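Local coordinates for protein inorganic pyrophosphatase (Anaplasma phagocytophilum, PDB 3LD3) that probably catalyses the magnesium-dependent hydrolysis of inorganic pyrophosphate to two phosphate ions, working as a homohexamer, at residues A[39-44]-A[99-104]; A[65-70]-A[161-166]; A[72-77]-A[154-159]; A[78-83]-A[91-96]; A[113-118]-A[172-177]. All blocks are in the same frame, centred on the assembly; numbering follows the deposited sequence. Where two conformers were deposited one is given.

Interaction 1. Residues A[39-44]-A[99-104]; sequences VVIEVS and FPVMPG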
# COMPACT_ATOMS: atom_id res chain seq x y z
N VAL A 39 22.59 -11.15 -0.99
CA VAL A 39 22.27 -9.90 -1.66
C VAL A 39 21.66 -8.96 -0.61
O VAL A 39 20.70 -9.32 0.03
CB VAL A 39 21.31 -10.10 -2.85
CG1 VAL A 39 20.95 -8.74 -3.52
CG2 VAL A 39 21.96 -11.08 -3.89
N VAL A 40 22.24 -7.77 -0.50
CA VAL A 40 21.68 -6.68 0.29
C VAL A 40 20.76 -5.90 -0.65
O VAL A 40 21.24 -5.35 -1.65
CB VAL A 40 22.79 -5.76 0.85
CG1 VAL A 40 22.19 -4.54 1.59
CG2 VAL A 40 23.73 -6.50 1.76
N ILE A 41 19.47 -5.88 -0.33
CA ILE A 41 18.46 -5.23 -1.16
C ILE A 41 18.55 -3.73 -0.98
O ILE A 41 18.66 -3.22 0.15
CB ILE A 41 17.03 -5.76 -0.86
CG1 ILE A 41 16.93 -7.26 -1.14
CG2 ILE A 41 15.95 -4.99 -1.67
CD1 ILE A 41 17.36 -7.65 -2.59
N GLU A 42 18.57 -3.04 -2.11
CA GLU A 42 18.50 -1.57 -2.15
C GLU A 42 17.15 -1.05 -2.61
O GLU A 42 16.70 0.01 -2.12
CB GLU A 42 19.61 -1.01 -3.04
CG GLU A 42 21.00 -1.25 -2.40
CD GLU A 42 22.14 -0.90 -3.32
OE1 GLU A 42 22.05 -1.33 -4.48
OE2 GLU A 42 23.09 -0.23 -2.88
N VAL A 43 16.52 -1.73 -3.57
CA VAL A 43 15.23 -1.32 -4.09
C VAL A 43 14.28 -2.51 -4.12
O VAL A 43 14.63 -3.59 -4.68
CB VAL A 43 15.32 -0.70 -5.54
CG1 VAL A 43 13.93 -0.29 -6.06
CG2 VAL A 43 16.26 0.51 -5.56
N SER A 44 13.09 -2.32 -3.58
CA SER A 44 12.09 -3.37 -3.53
C SER A 44 11.42 -3.57 -4.89
O SER A 44 11.16 -2.61 -5.61
CB SER A 44 11.00 -3.04 -2.52
OG SER A 44 11.52 -2.88 -1.22
N PHE A 99 7.09 -11.69 -3.12
CA PHE A 99 6.73 -10.42 -2.49
C PHE A 99 7.94 -9.52 -2.45
O PHE A 99 9.03 -10.00 -2.54
CB PHE A 99 6.20 -10.64 -1.07
CG PHE A 99 4.96 -11.43 -1.05
CD1 PHE A 99 3.76 -10.85 -1.42
CD2 PHE A 99 4.98 -12.77 -0.71
CE1 PHE A 99 2.59 -11.59 -1.45
CE2 PHE A 99 3.79 -13.51 -0.71
CZ PHE A 99 2.61 -12.91 -1.11
N PRO A 100 7.75 -8.20 -2.30
CA PRO A 100 8.87 -7.27 -2.19
C PRO A 100 9.64 -7.50 -0.91
O PRO A 100 9.03 -7.85 0.11
CB PRO A 100 8.19 -5.91 -2.16
CG PRO A 100 6.89 -6.14 -2.75
CD PRO A 100 6.48 -7.49 -2.36
N VAL A 101 10.94 -7.27 -0.96
CA VAL A 101 11.81 -7.34 0.19
C VAL A 101 12.28 -5.91 0.48
O VAL A 101 12.72 -5.18 -0.43
CB VAL A 101 13.02 -8.24 -0.11
CG1 VAL A 101 14.02 -8.24 1.05
CG2 VAL A 101 12.58 -9.70 -0.49
N MET A 102 12.24 -5.52 1.74
CA MET A 102 12.53 -4.16 2.09
C MET A 102 14.00 -3.80 1.91
O MET A 102 14.90 -4.63 2.11
CB MET A 102 12.10 -3.89 3.53
CG MET A 102 12.94 -4.50 4.53
SD MET A 102 12.31 -4.07 6.21
CE MET A 102 12.44 -2.42 6.38
N PRO A 103 14.27 -2.53 1.56
CA PRO A 103 15.67 -2.13 1.43
C PRO A 103 16.39 -2.30 2.74
O PRO A 103 15.83 -2.02 3.83
CB PRO A 103 15.59 -0.65 1.03
CG PRO A 103 14.27 -0.52 0.38
CD PRO A 103 13.35 -1.49 1.10
N GLY A 104 17.62 -2.76 2.65
CA GLY A 104 18.45 -3.01 3.80
C GLY A 104 18.40 -4.44 4.31
O GLY A 104 19.28 -4.85 5.08
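S44 and I41 hold the loop 99-104 at two points. The hydroxyl OG of S44 donates to V101 O at 2.7 Å, reaching it from above the carbonyl plane, 48° out of it; a small serine suits the spot because its OG also lies only 3.3 Å from P103 CD. At the other point G104 N gives a nearly straight bond of 2.7 Å to I41 O. G104 has a positive phi of 94°, a backbone state that favours glycine. Between the two bonds the branched I41 packs against V101: the two side chains cross at about a right angle, I41 CG1 lying 3.8 Å from V101 CG1, while I41 CG2, anti to the backbone N, rests 3.5 Å from V101 O. Further out, N76 OD1 accepts from V101 N and so positions the loop residue that receives S44, and M102 N donates to OH of Y52 of a second subunit. The chain turns a corner at E42, where E42 and V43 both face Y77 in a classic beta bulge. Strand 37-41 itself runs antiparallel between strands 76-79 and 106-119.

Interaction 2. Residues A[65-70]-A[161-166]; sequences RFLPTA and SFYKKL. With PO4 (phosphate ion), chain C.
Y163 meets segment 65-70 with both its backbone and its ring. Its carbonyl O accepts the hydroxyl of T69 at 2.8 Å, and chi1 of T69, 50°, places OG1 between the backbone N and carbonyl carbon, where it can reach that oxygen. The same carbonyl takes a bond from a water that in turn accepts from R65 NH2. Y163 CE1 sits at the edge of the R65 guanidinium, 3.6 Å from NH2, with the two planes 43° apart, and L67 CD2 touches the ring's edge. Both R65 and Y163 are predicted substrate ligands of this pyrophosphatase active site, and a phosphate ion, probably from the crystallisation liquor, occupies it here: Y163 OH donates to phosphate O3 at 2.6 Å, R65 NH2 gives the same oxygen a straight bond of 3.3 Å, and R65 NH1 binds O2. K164, long and cationic like R65 as suits an anion pocket, brings NZ to 2.7 Å from phosphate O1 and also forms a salt bridge with E120. In the type I turn F162-K165, K165 N bonds back to F162 O. L166 then lays its branched end against T69, CD1 to CG2 3.7 Å, and its CB near P68 CB.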
# COMPACT_ATOMS: atom_id res chain seq x y z
N ARG A 65 18.63 8.78 -6.38
CA ARG A 65 17.74 9.62 -7.17
C ARG A 65 16.32 9.08 -7.17
O ARG A 65 16.08 7.94 -6.76
CB ARG A 65 18.24 9.67 -8.63
CG ARG A 65 18.06 8.41 -9.43
CD ARG A 65 18.82 8.50 -10.77
NE ARG A 65 18.72 7.31 -11.61
CZ ARG A 65 19.47 6.22 -11.52
NH1 ARG A 65 20.35 6.07 -10.55
NH2 ARG A 65 19.30 5.22 -12.39
N PHE A 66 15.39 9.89 -7.63
CA PHE A 66 14.12 9.41 -8.08
C PHE A 66 14.25 9.18 -9.60
O PHE A 66 14.79 10.05 -10.31
CB PHE A 66 13.02 10.41 -7.75
CG PHE A 66 12.85 10.69 -6.26
CD1 PHE A 66 11.78 10.13 -5.54
CD2 PHE A 66 13.74 11.50 -5.58
CE1 PHE A 66 11.64 10.39 -4.18
CE2 PHE A 66 13.61 11.75 -4.23
CZ PHE A 66 12.53 11.17 -3.52
N LEU A 67 13.82 8.04 -10.10
CA LEU A 67 13.97 7.81 -11.55
C LEU A 67 13.15 8.87 -12.27
O LEU A 67 12.01 9.13 -11.91
CB LEU A 67 13.47 6.42 -11.97
CG LEU A 67 14.05 5.16 -11.33
CD1 LEU A 67 13.50 3.88 -12.00
CD2 LEU A 67 15.58 5.24 -11.40
N PRO A 68 13.72 9.50 -13.32
CA PRO A 68 12.96 10.51 -14.01
C PRO A 68 11.91 9.93 -14.96
O PRO A 68 10.93 10.61 -15.25
CB PRO A 68 14.03 11.31 -14.77
CG PRO A 68 15.19 10.57 -14.75
CD PRO A 68 15.14 9.54 -13.64
N THR A 69 12.09 8.66 -15.31
CA THR A 69 11.19 7.90 -16.15
C THR A 69 10.12 7.23 -15.28
O THR A 69 10.37 6.97 -14.07
CB THR A 69 11.95 6.87 -16.95
OG1 THR A 69 12.82 6.10 -16.09
CG2 THR A 69 12.84 7.62 -18.05
N ALA A 70 8.97 6.96 -15.87
CA ALA A 70 7.84 6.34 -15.16
C ALA A 70 8.01 4.84 -15.25
O ALA A 70 7.22 4.12 -15.92
CB ALA A 70 6.51 6.79 -15.72
N SER A 161 17.21 -0.82 -20.93
CA SER A 161 17.34 -0.12 -22.22
C SER A 161 16.80 1.31 -22.16
O SER A 161 17.32 2.19 -22.87
CB SER A 161 16.64 -0.89 -23.35
OG SER A 161 17.33 -2.06 -23.71
N PHE A 162 15.79 1.56 -21.31
CA PHE A 162 15.03 2.81 -21.42
C PHE A 162 14.94 3.65 -20.15
O PHE A 162 14.60 4.85 -20.22
CB PHE A 162 13.63 2.54 -22.00
CG PHE A 162 13.66 1.94 -23.38
CD1 PHE A 162 14.25 2.63 -24.44
CD2 PHE A 162 13.14 0.67 -23.64
CE1 PHE A 162 14.32 2.06 -25.70
CE2 PHE A 162 13.20 0.10 -24.90
CZ PHE A 162 13.79 0.79 -25.93
N TYR A 163 15.24 3.07 -18.99
CA TYR A 163 15.04 3.81 -17.74
C TYR A 163 15.92 5.03 -17.54
O TYR A 163 15.57 5.91 -16.76
CB TYR A 163 15.12 2.91 -16.50
CG TYR A 163 16.47 2.55 -15.96
CD1 TYR A 163 16.76 2.72 -14.61
CD2 TYR A 163 17.47 2.04 -16.77
CE1 TYR A 163 17.99 2.31 -14.08
CE2 TYR A 163 18.70 1.65 -16.25
CZ TYR A 163 18.94 1.79 -14.90
OH TYR A 163 20.16 1.36 -14.38
N LYS A 164 17.05 5.06 -18.26
CA LYS A 164 17.99 6.17 -18.19
C LYS A 164 17.90 7.12 -19.39
O LYS A 164 18.70 8.05 -19.50
CB LYS A 164 19.43 5.65 -18.10
CG LYS A 164 19.84 5.20 -16.70
CD LYS A 164 21.18 4.44 -16.74
CE LYS A 164 21.77 4.29 -15.36
NZ LYS A 164 23.01 3.46 -15.35
N LYS A 165 16.89 6.95 -20.25
CA LYS A 165 16.81 7.75 -21.48
C LYS A 165 16.69 9.24 -21.24
O LYS A 165 17.03 10.03 -22.12
CB LYS A 165 15.64 7.28 -22.35
CG LYS A 165 15.92 6.06 -23.16
CD LYS A 165 16.79 6.36 -24.39
CE LYS A 165 17.29 5.09 -24.99
NZ LYS A 165 18.11 5.29 -26.23
N LEU A 166 16.15 9.64 -20.09
CA LEU A 166 15.98 11.07 -19.79
C LEU A 166 17.18 11.69 -19.08
O LEU A 166 17.17 12.89 -18.76
CB LEU A 166 14.69 11.31 -19.00
CG LEU A 166 13.44 10.87 -19.75
CD1 LEU A 166 12.15 11.14 -18.95
CD2 LEU A 166 13.35 11.55 -21.13
P PO4 C . 22.53 2.69 -11.70
O1 PO4 C . 23.53 2.62 -12.83
O2 PO4 C . 22.58 4.04 -11.01
O3 PO4 C . 21.12 2.51 -12.23
O4 PO4 C . 22.84 1.56 -10.72
O HOH W 1 17.29 6.37 -14.26

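Interaction 3. Residues A[72-77]-A[154-159]; sequences YYPCNY and DSISHF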
# COMPACT_ATOMS: atom_id res chain seq x y z
N TYR A 72 9.70 1.17 -13.03
CA TYR A 72 9.91 0.62 -11.68
C TYR A 72 10.79 -0.60 -11.83
O TYR A 72 10.75 -1.29 -12.86
CB TYR A 72 8.55 0.31 -10.96
CG TYR A 72 7.79 -0.81 -11.62
CD1 TYR A 72 8.01 -2.13 -11.28
CD2 TYR A 72 6.82 -0.54 -12.59
CE1 TYR A 72 7.34 -3.18 -11.90
CE2 TYR A 72 6.14 -1.55 -13.23
CZ TYR A 72 6.39 -2.89 -12.90
OH TYR A 72 5.75 -3.95 -13.56
N TYR A 73 11.59 -0.90 -10.79
CA TYR A 73 12.43 -2.10 -10.82
C TYR A 73 11.56 -3.37 -10.87
O TYR A 73 10.73 -3.58 -10.00
CB TYR A 73 13.37 -2.11 -9.62
CG TYR A 73 14.57 -1.21 -9.84
CD1 TYR A 73 15.78 -1.75 -10.30
CD2 TYR A 73 14.49 0.17 -9.65
CE1 TYR A 73 16.89 -0.92 -10.53
CE2 TYR A 73 15.58 1.01 -9.89
CZ TYR A 73 16.78 0.44 -10.34
OH TYR A 73 17.84 1.28 -10.55
N PRO A 74 11.77 -4.23 -11.88
CA PRO A 74 10.88 -5.39 -12.04
C PRO A 74 11.16 -6.58 -11.10
O PRO A 74 10.41 -7.57 -11.08
CB PRO A 74 11.07 -5.77 -13.50
CG PRO A 74 12.45 -5.35 -13.84
CD PRO A 74 12.61 -4.03 -13.07
N CYS A 75 12.26 -6.49 -10.36
CA CYS A 75 12.63 -7.45 -9.33
C CYS A 75 13.15 -6.60 -8.17
O CYS A 75 13.42 -5.42 -8.34
CB CYS A 75 13.75 -8.40 -9.78
SG CYS A 75 13.46 -9.27 -11.27
N ASN A 76 13.31 -7.22 -7.01
CA ASN A 76 14.12 -6.63 -5.98
C ASN A 76 15.52 -6.43 -6.55
O ASN A 76 15.98 -7.22 -7.40
CB ASN A 76 14.16 -7.54 -4.76
CG ASN A 76 12.79 -7.83 -4.24
OD1 ASN A 76 12.14 -6.95 -3.67
ND2 ASN A 76 12.30 -9.04 -4.48
N TYR A 77 16.16 -5.35 -6.16
CA TYR A 77 17.47 -5.01 -6.68
C TYR A 77 18.46 -4.67 -5.58
O TYR A 77 18.19 -3.88 -4.69
CB TYR A 77 17.33 -3.84 -7.63
CG TYR A 77 18.59 -3.39 -8.32
CD1 TYR A 77 19.07 -4.10 -9.41
CD2 TYR A 77 19.25 -2.24 -7.93
CE1 TYR A 77 20.20 -3.66 -10.09
CE2 TYR A 77 20.40 -1.81 -8.58
CZ TYR A 77 20.85 -2.53 -9.67
OH TYR A 77 21.99 -2.11 -10.33
N ASP A 154 12.23 -10.11 -21.28
CA ASP A 154 12.20 -8.95 -22.15
C ASP A 154 11.86 -7.65 -21.39
O ASP A 154 12.38 -6.60 -21.74
CB ASP A 154 11.21 -9.18 -23.30
CG ASP A 154 11.71 -10.20 -24.33
OD1 ASP A 154 12.91 -10.62 -24.30
OD2 ASP A 154 10.89 -10.62 -25.16
N SER A 155 10.98 -7.71 -20.38
CA SER A 155 10.71 -6.53 -19.54
C SER A 155 11.98 -6.06 -18.82
O SER A 155 12.20 -4.85 -18.67
CB SER A 155 9.57 -6.78 -18.51
OG SER A 155 10.02 -7.44 -17.33
N ILE A 156 12.82 -7.00 -18.39
CA ILE A 156 14.07 -6.61 -17.75
C ILE A 156 15.00 -5.92 -18.74
O ILE A 156 15.55 -4.86 -18.43
CB ILE A 156 14.78 -7.81 -17.08
CG1 ILE A 156 13.90 -8.36 -15.96
CG2 ILE A 156 16.14 -7.41 -16.57
CD1 ILE A 156 14.46 -9.70 -15.37
N SER A 157 15.19 -6.52 -19.93
CA SER A 157 16.00 -5.91 -20.98
C SER A 157 15.47 -4.51 -21.33
O SER A 157 16.23 -3.55 -21.47
CB SER A 157 16.03 -6.77 -22.25
OG SER A 157 16.57 -8.06 -22.04
N HIS A 158 14.15 -4.41 -21.47
CA HIS A 158 13.48 -3.15 -21.78
C HIS A 158 13.74 -2.09 -20.68
O HIS A 158 14.06 -0.91 -20.97
CB HIS A 158 11.99 -3.44 -22.01
CG HIS A 158 11.16 -2.24 -22.28
ND1 HIS A 158 10.78 -1.37 -21.29
CD2 HIS A 158 10.64 -1.76 -23.44
CE1 HIS A 158 10.04 -0.41 -21.82
NE2 HIS A 158 9.97 -0.60 -23.13
N PHE A 159 13.62 -2.51 -19.42
CA PHE A 159 13.87 -1.61 -18.31
C PHE A 159 15.26 -0.96 -18.40
O PHE A 159 15.40 0.24 -18.28
CB PHE A 159 13.67 -2.34 -16.96
CG PHE A 159 13.97 -1.49 -15.75
CD1 PHE A 159 13.00 -0.62 -15.23
CD2 PHE A 159 15.23 -1.50 -15.17
CE1 PHE A 159 13.29 0.21 -14.13
CE2 PHE A 159 15.52 -0.67 -14.08
CZ PHE A 159 14.55 0.17 -13.55
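F159 swings its ring away from its own backbone N (chi1 178°), out from helix 150-162 toward segment 72-77, while Y73, its CG beside its own backbone N, turns a ring face to meet it. The result is an edge-to-face pair with centroids 4.8 Å apart and planes at 54°; F159 CZ stands over the centre of the tyrosine ring. One face of F159 is covered by P74, whose CD lies 4.1 Å from the ring centroid and 16° off the normal, a CH-pi contact to which a rigid proline is well suited. Y72 O approaches F159 CE1 obliquely, at 3.2 Å. One helical turn earlier, I156 adds an aliphatic surface: its CG1 is 4.0 Å from P74 CG, and its CD1 is 4.2 Å from C75 SG, a compact apolar neighbour. F159 stacks in turn on Y163 and Y73 touches K51; Y163 and K51 are predicted to bind substrate. Here the helix packs against the loop leading into strand 76-79, forming an apolar aromatic layer beside the predicted pyrophosphate site.

Interaction 4. Residues A[78-83]-A[91-96]; sequences GFIPNT and VDVLVL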
# COMPACT_ATOMS: atom_id res chain seq x y z
N GLY A 78 19.64 -5.27 -5.65
CA GLY A 78 20.68 -4.95 -4.72
C GLY A 78 22.02 -5.47 -5.17
O GLY A 78 22.26 -5.61 -6.38
N PHE A 79 22.89 -5.69 -4.21
CA PHE A 79 24.28 -6.07 -4.49
C PHE A 79 24.84 -7.18 -3.60
O PHE A 79 24.38 -7.41 -2.48
CB PHE A 79 25.19 -4.83 -4.39
CG PHE A 79 25.40 -4.36 -2.98
CD1 PHE A 79 26.51 -4.75 -2.25
CD2 PHE A 79 24.46 -3.53 -2.37
CE1 PHE A 79 26.69 -4.32 -0.95
CE2 PHE A 79 24.63 -3.12 -1.04
CZ PHE A 79 25.74 -3.50 -0.33
N ILE A 80 25.84 -7.88 -4.13
CA ILE A 80 26.54 -8.90 -3.36
C ILE A 80 27.68 -8.24 -2.59
O ILE A 80 28.61 -7.66 -3.18
CB ILE A 80 27.13 -10.03 -4.27
CG1 ILE A 80 26.08 -10.62 -5.21
CG2 ILE A 80 27.74 -11.10 -3.39
CD1 ILE A 80 26.65 -11.61 -6.25
N PRO A 81 27.62 -8.29 -1.25
CA PRO A 81 28.74 -7.74 -0.48
C PRO A 81 30.08 -8.40 -0.78
O PRO A 81 30.13 -9.59 -1.09
CB PRO A 81 28.34 -8.04 0.98
CG PRO A 81 26.88 -8.17 0.97
CD PRO A 81 26.56 -8.83 -0.37
N ASN A 82 31.16 -7.62 -0.68
CA ASN A 82 32.50 -8.17 -0.80
C ASN A 82 32.79 -8.71 -2.19
O ASN A 82 33.41 -9.78 -2.32
CB ASN A 82 32.71 -9.29 0.21
CG ASN A 82 33.41 -8.85 1.38
OD1 ASN A 82 33.00 -7.88 2.03
ND2 ASN A 82 34.51 -9.54 1.71
N THR A 83 32.30 -8.00 -3.19
CA THR A 83 32.57 -8.30 -4.58
C THR A 83 33.05 -7.05 -5.30
O THR A 83 32.67 -5.92 -4.95
CB THR A 83 31.35 -8.92 -5.31
OG1 THR A 83 30.23 -8.02 -5.29
CG2 THR A 83 30.99 -10.25 -4.69
N VAL A 91 28.85 -6.58 -7.47
CA VAL A 91 27.96 -7.18 -8.45
C VAL A 91 26.51 -6.85 -8.11
O VAL A 91 26.09 -7.00 -6.96
CB VAL A 91 28.09 -8.72 -8.43
CG1 VAL A 91 27.07 -9.38 -9.39
CG2 VAL A 91 29.55 -9.16 -8.77
N ASP A 92 25.78 -6.35 -9.11
CA ASP A 92 24.37 -6.02 -8.97
C ASP A 92 23.53 -7.24 -9.30
O ASP A 92 23.81 -7.97 -10.26
CB ASP A 92 24.02 -4.89 -9.91
CG ASP A 92 24.74 -3.59 -9.55
OD1 ASP A 92 24.88 -3.31 -8.34
OD2 ASP A 92 25.17 -2.89 -10.50
N VAL A 93 22.48 -7.45 -8.50
CA VAL A 93 21.59 -8.57 -8.65
C VAL A 93 20.13 -8.14 -8.62
O VAL A 93 19.69 -7.41 -7.70
CB VAL A 93 21.83 -9.63 -7.54
CG1 VAL A 93 21.01 -10.93 -7.81
CG2 VAL A 93 23.32 -9.96 -7.41
N LEU A 94 19.37 -8.66 -9.58
CA LEU A 94 17.93 -8.64 -9.61
C LEU A 94 17.42 -9.93 -8.95
O LEU A 94 17.69 -11.04 -9.42
CB LEU A 94 17.42 -8.58 -11.05
CG LEU A 94 17.75 -7.26 -11.79
CD1 LEU A 94 17.93 -7.51 -13.34
CD2 LEU A 94 16.71 -6.25 -11.50
N VAL A 95 16.70 -9.78 -7.85
CA VAL A 95 16.17 -10.95 -7.12
C VAL A 95 14.65 -11.03 -7.31
O VAL A 95 13.89 -10.23 -6.78
CB VAL A 95 16.51 -10.87 -5.60
CG1 VAL A 95 15.97 -12.11 -4.88
CG2 VAL A 95 17.98 -10.74 -5.39
N LEU A 96 14.20 -11.98 -8.12
CA LEU A 96 12.79 -12.22 -8.32
C LEU A 96 12.27 -12.92 -7.10
O LEU A 96 12.90 -13.87 -6.64
CB LEU A 96 12.58 -13.09 -9.58
CG LEU A 96 11.12 -13.47 -9.86
CD1 LEU A 96 10.19 -12.28 -10.09
CD2 LEU A 96 11.15 -14.46 -11.07
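G78 and V93 pair their backbones in an antiparallel beta ladder between strands 76-79 and 92-95, part of the central sheet of the pyrophosphatase fold. G78 N donates to V93 O at 3.0 Å, lying in the carbonyl plane, and V93 N returns a bond of 2.8 Å to G78 O. The next residues, F79 and D92, form a non-hydrogen-bonded pair, and beyond them I80 N reaches V91 O at 3.0 Å, nearly along the C=O axis.

The tightly packed side belongs to I80, V91 and V93. I80 CG1 touches V93 CG2 at 3.6 Å, and the I80 and V91 side chains lie side by side, pointing the same way, with I80 CD1 3.9 Å from V91 CG1. Branched aliphatic residues suit this face because helix 180-195 lies against it, I187 on I80 and A190 on V91.

The other face, carrying F79 and D92, is looser and partly exposed. F79 CG sits between its backbone N and carbonyl carbon (chi1 72°), and its ring leads away from the partner strand, leaving CB 4.2 Å from D92 OD1. The carboxylate of D92 instead forms a salt bridge with K126 and lies close to D124; both aspartates are predicted magnesium ligands, and acidic groups fit such a site.

Beyond these pairs, T83 OG1 does double duty: it accepts from V91 N at 3.0 Å and donates to I80 O at 2.7 Å.

Interaction 5. Residues A[113-118]-A[172-177]; sequences GVLMMN and VSVGCW
L115 and W177 make the leading side-chain contact between these strands, a CH-pi interaction. A chi1 of -177° directs the L115 side chain toward the indole, and CD1 lies over one face of it, 3.7 Å from the centroid of its five-membered ring and 5° off the normal. Leucine offers a methyl for the broad indole to receive. Apolar packing continues on the same face: L115 CD1 lies 3.9 Å from V174 CG1, with the two side chains crossing at about a right angle, and the flexible M117 places its SD 4.0 Å from V172 CG1. Helix 150-162 packs on this face, with F160 on M117 and S157 on W177.

The backbone ladder is antiparallel, joining strand 172-179 to strand 106-119 of the main sheet, and the strand segments run at 150° to each other. N118 and S173 form a regular hydrogen-bonded pair, S173 N giving 2.8 Å to N118 O. The register then slips by one residue in a beta bulge between L115 and M117. Around it M116 N donates to C176 O at 3.1 Å, and M116 O accepts from G175 N at 2.7 Å. Glycine suits that place, since a CB on G175 would press against M116 O. Among the weaker contacts, W177 CA directs a hydrogen at V114 O.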
# COMPACT_ATOMS: atom_id res chain seq x y z
N GLY A 113 21.03 -16.51 -14.08
CA GLY A 113 21.45 -15.97 -15.36
C GLY A 113 22.04 -14.60 -15.17
O GLY A 113 22.14 -14.07 -14.05
N VAL A 114 22.46 -14.02 -16.27
CA VAL A 114 23.01 -12.68 -16.23
C VAL A 114 22.72 -11.97 -17.53
O VAL A 114 22.83 -12.57 -18.60
CB VAL A 114 24.51 -12.72 -15.90
CG1 VAL A 114 25.28 -13.67 -16.83
CG2 VAL A 114 25.08 -11.33 -15.86
N LEU A 115 22.30 -10.71 -17.42
CA LEU A 115 22.04 -9.89 -18.59
C LEU A 115 23.27 -9.03 -18.78
O LEU A 115 23.59 -8.19 -17.93
CB LEU A 115 20.79 -9.03 -18.41
CG LEU A 115 20.36 -8.18 -19.59
CD1 LEU A 115 20.13 -9.04 -20.85
CD2 LEU A 115 19.09 -7.36 -19.19
N MET A 116 23.96 -9.22 -19.90
CA MET A 116 25.11 -8.38 -20.20
C MET A 116 24.67 -7.02 -20.74
O MET A 116 23.74 -6.91 -21.53
CB MET A 116 26.04 -9.06 -21.23
CG MET A 116 26.44 -10.48 -20.89
SD MET A 116 27.08 -10.74 -19.22
CE MET A 116 28.59 -9.76 -19.17
N MET A 117 25.37 -5.99 -20.31
CA MET A 117 25.11 -4.66 -20.79
C MET A 117 26.31 -3.79 -20.51
O MET A 117 27.08 -4.06 -19.57
CB MET A 117 23.85 -4.07 -20.14
CG MET A 117 23.99 -3.77 -18.68
SD MET A 117 22.36 -3.33 -17.98
CE MET A 117 21.45 -4.83 -18.27
N ASN A 118 26.47 -2.78 -21.35
CA ASN A 118 27.48 -1.76 -21.20
C ASN A 118 26.79 -0.42 -21.00
O ASN A 118 25.82 -0.12 -21.68
CB ASN A 118 28.34 -1.67 -22.46
CG ASN A 118 29.18 -2.91 -22.67
OD1 ASN A 118 29.38 -3.33 -23.81
ND2 ASN A 118 29.65 -3.51 -21.58
N VAL A 172 22.72 3.13 -21.92
CA VAL A 172 22.81 1.70 -21.74
C VAL A 172 22.65 0.98 -23.08
O VAL A 172 21.71 1.22 -23.83
CB VAL A 172 21.75 1.19 -20.78
CG1 VAL A 172 21.97 -0.30 -20.49
CG2 VAL A 172 21.77 2.01 -19.47
N SER A 173 23.60 0.12 -23.38
CA SER A 173 23.47 -0.75 -24.54
C SER A 173 23.37 -2.17 -23.99
O SER A 173 24.32 -2.70 -23.43
CB SER A 173 24.65 -0.58 -25.51
OG SER A 173 24.57 -1.52 -26.57
N VAL A 174 22.17 -2.73 -24.11
CA VAL A 174 21.86 -4.02 -23.52
C VAL A 174 22.20 -5.11 -24.51
O VAL A 174 21.83 -5.01 -25.68
CB VAL A 174 20.38 -4.10 -23.11
CG1 VAL A 174 20.03 -5.53 -22.59
CG2 VAL A 174 20.10 -3.05 -22.01
N GLY A 175 22.92 -6.14 -24.02
CA GLY A 175 23.32 -7.32 -24.78
C GLY A 175 22.40 -8.50 -24.59
O GLY A 175 21.18 -8.36 -24.52
N CYS A 176 22.98 -9.69 -24.48
CA CYS A 176 22.18 -10.90 -24.40
C CYS A 176 22.20 -11.48 -22.99
O CYS A 176 23.05 -11.13 -22.20
CB CYS A 176 22.72 -11.93 -25.37
SG CYS A 176 22.55 -11.37 -27.06
N TRP A 177 21.24 -12.35 -22.74
CA TRP A 177 21.22 -13.16 -21.53
C TRP A 177 22.26 -14.27 -21.64
O TRP A 177 22.46 -14.85 -22.74
CB TRP A 177 19.84 -13.79 -21.35
CG TRP A 177 18.80 -12.81 -20.90
CD1 TRP A 177 17.87 -12.17 -21.67
CD2 TRP A 177 18.56 -12.40 -19.56
NE1 TRP A 177 17.09 -11.36 -20.89
CE2 TRP A 177 17.48 -11.48 -19.58
CE3 TRP A 177 19.15 -12.72 -18.34
CZ2 TRP A 177 17.00 -10.87 -18.44
CZ3 TRP A 177 18.66 -12.10 -17.19
CH2 TRP A 177 17.58 -11.21 -17.25

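Overall arrangement
Interactions 1, 3, 4 and 5 all reach the mixed central sheet; backbone bonding dominates 4 and 5, whereas interaction 1 ties the loop 99-104 to segment 39-44 with two hydrogen bonds. Interaction 4 lies nearest the chain's centre, its centre about 5 Å away, and like 2 and 3 is buried; interactions 1 and 5 are only partly buried, 5 with several exposed residues, and no other subunit touches 4 or 5. Interactions 2 and 3 share helix 150-162 and the fifth subunit, yet differ in chemistry: charged and polar groups round a phosphate in 2, aromatic and apolar packing in 3. Strand 76-79 links 3 with 4, where N76 O lies 2.7 Å from V95 N.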